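Local atomic coordinates of UV damage endonuclease (Sulfolobus acidocaldarius, PDB entry 3TC3), a protein that probably nicks DNA at ultraviolet-induced and other lesions, as a metal-dependent TIM-barrel endonuclease that starts excision repair. Residues 30-35 and 291-296; 191-196 and 214-219; 250-255 and 271-276. All coordinates share one frame; numbering follows the deposited sequence.

Contact 1: residues 30-35 and 291-296; sequences NYSLGC and DKEISA
N30 and E293 face each other where the loop after strand 22-27 passes the first turn of helix 293-305, their CA atoms 5.8 Å apart; K292 is the N-cap residue of that helix. E293 carries the contact by reaching out of the helix to a turn of loop backbone. Its CG lies between the backbone N and the carbonyl carbon (chi1 71°), and a second bend at chi2 lays the carboxylate across the turn. OE1 accepts the backbone N of Y31 at 2.9 Å, while OE2 takes two donors, the backbone N of S32 at 2.9 Å and S32 OG at 2.6 Å. The hydroxyl uses the anti lone pair of OE2, whereas both backbone N-H groups come from above the carboxylate plane. Three bonds thus fix the rotation of the carboxylate. The amide of N30 stacks on it, the planes 16° apart, with N30 OD1 3.2 Å from E293 CD; N30 ND2 is held by Y26 OH. Farther out, K292 runs obliquely past the Y31 ring, its CE 3.4 Å from Y31 OH, while its NZ bonds to the carbonyl of V27. N30 OD1 accepts a hydrogen bond from the backbone N of L33 at 2.8 Å, an Asx motif that shapes the turn gripped by E293 and joined here to the start of the last helix of the TIM barrel.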
loop_
_atom_site.group_PDB
_atom_site.type_symbol
_atom_site.label_atom_id
_atom_site.label_comp_id
_atom_site.label_asym_id
_atom_site.label_seq_id
_atom_site.Cartn_x
_atom_site.Cartn_y
_atom_site.Cartn_z
ATOM N N ASN A 30 12.111 5.221 6.761
ATOM C CA ASN A 30 13.444 4.662 6.533
ATOM C C ASN A 30 14.156 4.852 7.865
ATOM O O ASN A 30 14.350 5.961 8.364
ATOM C CB ASN A 30 14.101 5.444 5.376
ATOM C CG ASN A 30 15.510 4.981 5.065
ATOM O OD1 ASN A 30 16.296 4.826 6.023
ATOM N ND2 ASN A 30 15.880 4.819 3.783
ATOM N N TYR A 31 14.591 3.763 8.478
ATOM C CA TYR A 31 15.143 3.866 9.844
ATOM C C TYR A 31 16.586 4.354 9.801
ATOM O O TYR A 31 17.008 5.097 10.678
ATOM C CB TYR A 31 15.130 2.477 10.494
ATOM C CG TYR A 31 13.786 1.926 10.851
ATOM C CD1 TYR A 31 12.835 2.706 11.604
ATOM C CD2 TYR A 31 13.428 0.595 10.477
ATOM C CE1 TYR A 31 11.572 2.171 11.878
ATOM C CE2 TYR A 31 12.182 0.080 10.788
ATOM C CZ TYR A 31 11.281 0.865 11.502
ATOM O OH TYR A 31 10.052 0.332 11.864
ATOM N N SER A 32 17.291 4.035 8.730
ATOM C CA SER A 32 18.782 4.329 8.572
ATOM C C SER A 32 18.949 5.811 8.385
ATOM O O SER A 32 19.857 6.422 9.002
ATOM C CB SER A 32 19.324 3.574 7.372
ATOM O OG SER A 32 19.271 2.212 7.692
ATOM N N LEU A 33 18.092 6.407 7.563
ATOM C CA LEU A 33 18.173 7.854 7.317
ATOM C C LEU A 33 17.900 8.716 8.557
ATOM O O LEU A 33 18.411 9.889 8.671
ATOM C CB LEU A 33 17.235 8.192 6.108
ATOM C CG LEU A 33 17.319 9.582 5.527
ATOM C CD1 LEU A 33 18.777 9.812 5.078
ATOM C CD2 LEU A 33 16.363 9.678 4.398
ATOM N N GLY A 34 17.055 8.270 9.492
ATOM C CA GLY A 34 16.842 8.989 10.708
ATOM C C GLY A 34 15.889 10.216 10.613
ATOM O O GLY A 34 15.895 11.051 11.545
ATOM N N CYS A 35 15.228 10.348 9.438
ATOM C CA CYS A 35 14.092 11.340 9.187
ATOM C C CYS A 35 12.766 10.572 9.286
ATOM O O CYS A 35 12.286 9.959 8.272
ATOM C CB CYS A 35 14.076 11.944 7.741
ATOM S SG CYS A 35 13.791 13.638 7.961
ATOM N N ASP A 291 12.652 -4.767 8.562
ATOM C CA ASP A 291 13.831 -3.851 8.437
ATOM C C ASP A 291 13.826 -2.958 7.207
ATOM O O ASP A 291 14.829 -2.237 6.967
ATOM C CB ASP A 291 15.183 -4.660 8.501
ATOM C CG ASP A 291 15.399 -5.615 7.360
ATOM O OD1 ASP A 291 14.476 -5.747 6.501
ATOM O OD2 ASP A 291 16.494 -6.206 7.352
ATOM N N LYS A 292 12.690 -2.910 6.502
ATOM C CA LYS A 292 12.407 -1.741 5.582
ATOM C C LYS A 292 13.552 -1.533 4.596
ATOM O O LYS A 292 13.825 -2.437 3.774
ATOM C CB LYS A 292 12.027 -0.465 6.346
ATOM C CG LYS A 292 10.721 -0.723 7.104
ATOM C CD LYS A 292 10.202 0.560 7.800
ATOM C CE LYS A 292 8.946 0.364 8.619
ATOM N NZ LYS A 292 7.801 -0.025 7.689
ATOM N N GLU A 293 14.175 -0.368 4.611
ATOM C CA GLU A 293 15.160 -0.043 3.548
ATOM C C GLU A 293 16.366 -1.030 3.525
ATOM O O GLU A 293 16.968 -1.175 2.486
ATOM C CB GLU A 293 15.721 1.416 3.671
ATOM C CG GLU A 293 16.669 1.597 4.881
ATOM C CD GLU A 293 15.997 1.602 6.277
ATOM O OE1 GLU A 293 14.732 1.648 6.458
ATOM O OE2 GLU A 293 16.775 1.616 7.262
ATOM N N ILE A 294 16.674 -1.665 4.662
ATOM C CA ILE A 294 17.829 -2.592 4.697
ATOM C C ILE A 294 17.503 -3.824 3.773
ATOM O O ILE A 294 18.341 -4.243 2.953
ATOM C CB ILE A 294 18.126 -2.990 6.121
ATOM C CG1 ILE A 294 18.547 -1.751 6.987
ATOM C CG2 ILE A 294 19.213 -4.199 6.129
ATOM C CD1 ILE A 294 19.956 -1.383 7.006
ATOM N N SER A 295 16.258 -4.346 3.825
ATOM C CA SER A 295 15.865 -5.337 2.891
ATOM C C SER A 295 15.752 -4.800 1.470
ATOM O O SER A 295 16.019 -5.569 0.526
ATOM C CB SER A 295 14.542 -6.042 3.299
ATOM O OG SER A 295 14.840 -7.019 4.284
ATOM N N ALA A 296 15.328 -3.534 1.282
ATOM C CA ALA A 296 15.241 -2.999 -0.061
ATOM C C ALA A 296 16.630 -2.941 -0.690
ATOM O O ALA A 296 16.760 -3.259 -1.885
ATOM C CB ALA A 296 14.643 -1.616 -0.025
#

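Contact 2: residues 191-196 and 214-219. With MN (manganese (II) ion), chain C.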
loop_
_atom_site.group_PDB
_atom_site.type_symbol
_atom_site.label_atom_id
_atom_site.label_comp_id
_atom_site.label_asym_id
_atom_site.label_seq_id
_atom_site.Cartn_x
_atom_site.Cartn_y
_atom_site.Cartn_z
ATOM N N ARG A 191 -8.366 4.681 -7.956
ATOM C CA ARG A 191 -7.067 4.404 -7.355
ATOM C C ARG A 191 -7.132 3.093 -6.581
ATOM O O ARG A 191 -6.081 2.543 -6.164
ATOM C CB ARG A 191 -6.685 5.486 -6.373
ATOM C CG ARG A 191 -6.280 6.769 -7.058
ATOM C CD ARG A 191 -5.807 7.642 -5.968
ATOM N NE ARG A 191 -5.101 8.810 -6.552
ATOM C CZ ARG A 191 -5.564 10.024 -6.663
ATOM N NH1 ARG A 191 -6.825 10.327 -6.356
ATOM N NH2 ARG A 191 -4.720 11.004 -7.074
ATOM N N LEU A 192 -8.321 2.515 -6.397
ATOM C CA LEU A 192 -8.400 1.421 -5.398
ATOM C C LEU A 192 -7.907 0.093 -5.985
ATOM O O LEU A 192 -8.139 -0.223 -7.169
ATOM C CB LEU A 192 -9.873 1.245 -4.976
ATOM C CG LEU A 192 -10.033 0.546 -3.646
ATOM C CD1 LEU A 192 -9.629 1.478 -2.473
ATOM C CD2 LEU A 192 -11.524 0.137 -3.421
ATOM N N VAL A 193 -7.164 -0.646 -5.133
ATOM C CA VAL A 193 -6.744 -1.987 -5.491
ATOM C C VAL A 193 -6.983 -2.898 -4.266
ATOM O O VAL A 193 -7.092 -2.397 -3.139
ATOM C CB VAL A 193 -5.255 -2.084 -5.974
ATOM C CG1 VAL A 193 -5.017 -1.136 -7.148
ATOM C CG2 VAL A 193 -4.330 -1.779 -4.783
ATOM N N ILE A 194 -7.244 -4.184 -4.505
ATOM C CA ILE A 194 -7.546 -5.059 -3.379
ATOM C C ILE A 194 -6.466 -6.139 -3.280
ATOM O O ILE A 194 -5.948 -6.593 -4.254
ATOM C CB ILE A 194 -8.958 -5.722 -3.499
ATOM C CG1 ILE A 194 -9.095 -6.462 -4.796
ATOM C CG2 ILE A 194 -10.103 -4.700 -3.269
ATOM C CD1 ILE A 194 -10.454 -7.311 -4.880
ATOM N N GLU A 195 -6.225 -6.624 -2.084
ATOM C CA GLU A 195 -5.183 -7.608 -1.872
ATOM C C GLU A 195 -5.799 -8.811 -1.133
ATOM O O GLU A 195 -6.743 -8.729 -0.314
ATOM C CB GLU A 195 -4.201 -6.941 -0.898
ATOM C CG GLU A 195 -3.004 -7.783 -0.418
ATOM C CD GLU A 195 -2.282 -7.157 0.780
ATOM O OE1 GLU A 195 -2.395 -5.957 1.022
ATOM O OE2 GLU A 195 -1.552 -7.881 1.475
ATOM N N ASN A 196 -5.251 -9.979 -1.443
ATOM C CA ASN A 196 -5.664 -11.160 -0.769
ATOM C C ASN A 196 -5.152 -11.153 0.677
ATOM O O ASN A 196 -4.039 -10.648 0.930
ATOM C CB ASN A 196 -5.200 -12.410 -1.557
ATOM C CG ASN A 196 -3.674 -12.483 -1.743
ATOM O OD1 ASN A 196 -3.115 -11.553 -2.314
ATOM N ND2 ASN A 196 -3.017 -13.532 -1.205
ATOM N N GLY A 214 -13.472 -4.219 -12.294
ATOM C CA GLY A 214 -12.261 -3.640 -12.879
ATOM C C GLY A 214 -11.206 -3.278 -11.835
ATOM O O GLY A 214 -10.144 -2.676 -12.207
ATOM N N ILE A 215 -11.408 -3.619 -10.564
ATOM C CA ILE A 215 -10.385 -3.339 -9.494
ATOM C C ILE A 215 -9.142 -4.226 -9.665
ATOM O O ILE A 215 -9.282 -5.404 -9.612
ATOM C CB ILE A 215 -10.988 -3.580 -8.115
ATOM C CG1 ILE A 215 -12.153 -2.577 -7.890
ATOM C CG2 ILE A 215 -9.951 -3.257 -7.047
ATOM C CD1 ILE A 215 -12.957 -3.005 -6.675
ATOM N N PRO A 216 -7.969 -3.655 -9.814
ATOM C CA PRO A 216 -6.740 -4.554 -9.819
ATOM C C PRO A 216 -6.489 -5.226 -8.508
ATOM O O PRO A 216 -6.849 -4.730 -7.419
ATOM C CB PRO A 216 -5.611 -3.587 -10.187
ATOM C CG PRO A 216 -6.356 -2.308 -10.737
ATOM C CD PRO A 216 -7.603 -2.208 -9.928
ATOM N N VAL A 217 -5.944 -6.420 -8.591
ATOM C CA VAL A 217 -5.571 -7.208 -7.455
ATOM C C VAL A 217 -4.069 -7.170 -7.199
ATOM O O VAL A 217 -3.281 -7.496 -8.086
ATOM C CB VAL A 217 -6.041 -8.672 -7.654
ATOM C CG1 VAL A 217 -5.687 -9.582 -6.399
ATOM C CG2 VAL A 217 -7.576 -8.692 -7.954
ATOM N N ILE A 218 -3.744 -6.770 -5.990
ATOM C CA ILE A 218 -2.334 -6.932 -5.522
ATOM C C ILE A 218 -2.173 -8.323 -4.938
ATOM O O ILE A 218 -2.864 -8.682 -3.955
ATOM C CB ILE A 218 -2.003 -5.905 -4.403
ATOM C CG1 ILE A 218 -1.951 -4.533 -4.983
ATOM C CG2 ILE A 218 -0.569 -6.240 -3.765
ATOM C CD1 ILE A 218 -1.409 -3.450 -4.033
ATOM N N PHE A 219 -1.228 -9.072 -5.499
ATOM C CA PHE A 219 -0.862 -10.389 -4.942
ATOM C C PHE A 219 0.119 -10.320 -3.793
ATOM O O PHE A 219 1.146 -9.709 -3.924
ATOM C CB PHE A 219 -0.179 -11.163 -6.096
ATOM C CG PHE A 219 0.266 -12.545 -5.731
ATOM C CD1 PHE A 219 -0.673 -13.593 -5.553
ATOM C CD2 PHE A 219 1.618 -12.806 -5.486
ATOM C CE1 PHE A 219 -0.238 -14.845 -5.260
ATOM C CE2 PHE A 219 2.036 -14.082 -5.150
ATOM C CZ PHE A 219 1.088 -15.126 -5.023
HETATM MN MN MN C . 0.592 -7.595 1.958
HETATM O O HOH W 1 -0.287 -5.566 2.862
#
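V193 and I218 press together where parallel strands 192-195 and 217-220 lie side by side, the short strand segments 4.5 Å apart at closest approach and inclined at 41°. The pairing is in register at I194 with V217 and E195 with I218. I194 uses both of its backbone polar atoms: its N donates to P216 O at 3.0 Å, and its O accepts I218 N at 2.8 Å. Packing is tightest between V193 CG2 and I218 CD1, only 3.4 Å apart, closer than usual for two methyl groups. The P216 ring meets the other branch of V193, with CD 3.9 Å from CG1. I194 and V217 point to the opposite face from E195 and I218; on the I194 face the side chains of I194 and I215 cross at about a right angle, I194 CG1 4.0 Å from I215 CG2. The looser, polar side lies at the C-terminal end. With CG anti to the backbone N (chi1 177°) and an extended chain, E195 places OE2 2.2 Å from the manganese, while OE1 accepts from a water that also binds the metal. D220 and E288 share this manganese, and N196 OD1 accepts from the backbone N of D220. The two strands and helix 203-213 form a beta-alpha-beta crossover. That helix packs on I194 and V217, helix 170-181 covers I194 and I215, and strand 158-162 bonds to the far edge of 192-195.

Contact 3: residues 250-255 and 271-276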
loop_
_atom_site.group_PDB
_atom_site.type_symbol
_atom_site.label_atom_id
_atom_site.label_comp_id
_atom_site.label_asym_id
_atom_site.label_seq_id
_atom_site.Cartn_x
_atom_site.Cartn_y
_atom_site.Cartn_z
ATOM N N ILE A 250 3.083 -6.180 -6.552
ATOM C CA ILE A 250 2.961 -7.328 -5.673
ATOM C C ILE A 250 3.522 -6.983 -4.300
ATOM O O ILE A 250 4.433 -6.134 -4.167
ATOM C CB ILE A 250 3.595 -8.613 -6.179
ATOM C CG1 ILE A 250 5.043 -8.507 -6.369
ATOM C CG2 ILE A 250 3.019 -8.985 -7.598
ATOM C CD1 ILE A 250 5.644 -9.800 -7.020
ATOM N N ASP A 251 2.984 -7.599 -3.266
ATOM C CA ASP A 251 3.515 -7.479 -1.879
ATOM C C ASP A 251 4.330 -8.692 -1.523
ATOM O O ASP A 251 3.794 -9.839 -1.583
ATOM C CB ASP A 251 2.413 -7.346 -0.853
ATOM C CG ASP A 251 1.721 -5.968 -0.840
ATOM O OD1 ASP A 251 2.260 -4.978 -1.267
ATOM O OD2 ASP A 251 0.637 -5.889 -0.243
ATOM N N TYR A 252 5.624 -8.511 -1.254
ATOM C CA TYR A 252 6.506 -9.625 -0.958
ATOM C C TYR A 252 6.759 -9.661 0.545
ATOM O O TYR A 252 7.253 -8.701 1.146
ATOM C CB TYR A 252 7.852 -9.507 -1.718
ATOM C CG TYR A 252 8.791 -10.647 -1.304
ATOM C CD1 TYR A 252 9.694 -10.517 -0.197
ATOM C CD2 TYR A 252 8.804 -11.848 -2.009
ATOM C CE1 TYR A 252 10.540 -11.541 0.174
ATOM C CE2 TYR A 252 9.666 -12.828 -1.719
ATOM C CZ TYR A 252 10.507 -12.741 -0.581
ATOM O OH TYR A 252 11.319 -13.797 -0.307
ATOM N N SER A 253 6.517 -10.809 1.131
ATOM C CA SER A 253 6.942 -11.061 2.517
ATOM C C SER A 253 7.318 -12.478 2.714
ATOM O O SER A 253 7.267 -13.258 1.778
ATOM C CB SER A 253 5.845 -10.669 3.537
ATOM O OG SER A 253 6.535 -10.503 4.796
ATOM N N GLU A 254 7.835 -12.748 3.924
ATOM C CA GLU A 254 8.192 -14.113 4.277
ATOM C C GLU A 254 7.752 -14.363 5.706
ATOM O O GLU A 254 7.564 -13.416 6.475
ATOM C CB GLU A 254 9.717 -14.351 4.243
ATOM C CG GLU A 254 10.362 -14.113 2.852
ATOM C CD GLU A 254 11.809 -14.271 2.928
ATOM O OE1 GLU A 254 12.318 -15.015 3.811
ATOM O OE2 GLU A 254 12.486 -13.689 2.093
ATOM N N GLN A 255 7.647 -15.634 6.022
ATOM C CA GLN A 255 7.341 -16.040 7.355
ATOM C C GLN A 255 8.526 -15.815 8.282
ATOM O O GLN A 255 9.643 -16.232 7.950
ATOM C CB GLN A 255 6.919 -17.504 7.260
ATOM C CG GLN A 255 6.800 -18.122 8.701
ATOM C CD GLN A 255 5.578 -17.560 9.362
ATOM O OE1 GLN A 255 4.491 -17.497 8.732
ATOM N NE2 GLN A 255 5.719 -17.102 10.615
ATOM N N GLU A 271 18.110 -16.055 -0.331
ATOM C CA GLU A 271 17.841 -17.199 -1.204
ATOM C C GLU A 271 16.329 -17.342 -1.496
ATOM O O GLU A 271 15.944 -17.748 -2.596
ATOM C CB GLU A 271 18.426 -18.491 -0.562
ATOM C CG GLU A 271 19.812 -18.288 0.216
ATOM C CD GLU A 271 20.862 -17.737 -0.674
ATOM O OE1 GLU A 271 20.828 -18.176 -1.847
ATOM O OE2 GLU A 271 21.695 -16.865 -0.252
ATOM N N ASN A 272 15.469 -17.069 -0.504
ATOM C CA ASN A 272 14.010 -17.085 -0.728
ATOM C C ASN A 272 13.649 -16.031 -1.773
ATOM O O ASN A 272 12.825 -16.272 -2.650
ATOM C CB ASN A 272 13.225 -16.875 0.577
ATOM C CG ASN A 272 13.288 -18.071 1.483
ATOM O OD1 ASN A 272 13.478 -19.191 1.032
ATOM N ND2 ASN A 272 13.129 -17.849 2.748
ATOM N N PHE A 273 14.244 -14.846 -1.638
ATOM C CA PHE A 273 13.919 -13.776 -2.579
ATOM C C PHE A 273 14.368 -14.116 -3.979
ATOM O O PHE A 273 13.615 -13.880 -4.943
ATOM C CB PHE A 273 14.521 -12.421 -2.056
ATOM C CG PHE A 273 14.153 -11.259 -2.920
ATOM C CD1 PHE A 273 12.848 -10.776 -2.928
ATOM C CD2 PHE A 273 15.109 -10.696 -3.776
ATOM C CE1 PHE A 273 12.510 -9.681 -3.799
ATOM C CE2 PHE A 273 14.788 -9.615 -4.600
ATOM C CZ PHE A 273 13.485 -9.096 -4.608
ATOM N N ARG A 274 15.591 -14.650 -4.057
ATOM C CA ARG A 274 16.077 -15.108 -5.388
ATOM C C ARG A 274 15.130 -16.158 -5.984
ATOM O O ARG A 274 14.833 -16.122 -7.198
ATOM C CB ARG A 274 17.494 -15.672 -5.259
ATOM C CG ARG A 274 18.521 -14.590 -5.096
ATOM C CD ARG A 274 19.885 -15.226 -4.749
ATOM N NE ARG A 274 20.920 -14.227 -4.709
ATOM C CZ ARG A 274 21.584 -13.808 -5.768
ATOM N NH1 ARG A 274 21.295 -14.278 -6.983
ATOM N NH2 ARG A 274 22.500 -12.856 -5.579
ATOM N N ARG A 275 14.629 -17.096 -5.205
ATOM C CA ARG A 275 13.740 -18.116 -5.763
ATOM C C ARG A 275 12.448 -17.494 -6.262
ATOM O O ARG A 275 11.903 -17.869 -7.341
ATOM C CB ARG A 275 13.418 -19.167 -4.736
ATOM C CG ARG A 275 14.228 -20.474 -4.898
ATOM C CD ARG A 275 13.691 -21.553 -3.945
ATOM N NE ARG A 275 14.516 -21.505 -2.750
ATOM C CZ ARG A 275 14.125 -21.035 -1.580
ATOM N NH1 ARG A 275 12.871 -20.578 -1.438
ATOM N NH2 ARG A 275 14.993 -21.006 -0.554
ATOM N N PHE A 276 11.956 -16.480 -5.544
ATOM C CA PHE A 276 10.787 -15.782 -5.984
ATOM C C PHE A 276 11.006 -15.013 -7.294
ATOM O O PHE A 276 10.167 -15.059 -8.213
ATOM C CB PHE A 276 10.391 -14.792 -4.842
ATOM C CG PHE A 276 9.121 -14.088 -5.122
ATOM C CD1 PHE A 276 7.898 -14.746 -4.851
ATOM C CD2 PHE A 276 9.115 -12.808 -5.613
ATOM C CE1 PHE A 276 6.700 -14.151 -5.056
ATOM C CE2 PHE A 276 7.811 -12.151 -5.866
ATOM C CZ PHE A 276 6.638 -12.881 -5.656
#
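Strand 249-252 packs on helix 270-279 through an aromatic cluster of Y252, F273 and F276, a buried contact between the strand barrel and a helix packed on its outer side. The axes of the short strand and helix segments run at 155° to each other and approach no closer than 12.0 Å, a gap spanned by large side chains. The ring of Y252 swings away from its own backbone N (chi1 176°), to where F273 meets one face and F276 lies at its edge. F273 turns its edge to the tyrosine face, CD1 lying over the ring centre, in a T-shaped pair with planes at 89°. Y252 in turn offers its own edge to the face of F276, the ring centroids 5.1 Å apart. I250 completes the row, its CD1 meeting the F276 ring edge in plane, 3.4 Å from CE2. In this beta-alpha-beta unit of the TIM barrel, which runs on to strand 283-287, D251 points away from the helix and is one of the manganese-site residues. At the polar end, Y252 OH donates to E254 OE2 at 2.7 Å, and the backbone N of N269 also donates to that oxygen. N272 ND2 gives E254 OE1 a nearly straight bond of 3.1 Å, the donor well above the carboxylate plane. NH1 and NH2 of R275 both donate to N272 OD1, reaching it from opposite faces of the amide plane.

How the contacts relate
All three contacts belong to one eight-stranded TIM barrel. Contact 1 joins sequence-distant parts, the loop after the first strand and the last helix, and the other two are nested within the chain it closes; contact 2 comes before contact 3. Contacts 2 and 3 touch through neighbouring strands 217-220 and 249-252, F219 O lying 2.9 Å from D251 N in a probable hydrogen bond, although their centres are about 20 Å apart. Together they bring E195 and D251 to the manganese site. Contact 1 lies across the chain's centre from contact 2, the centres about 26 Å apart, and touches neither of the others; the K292 side chain is about 12 Å from the manganese.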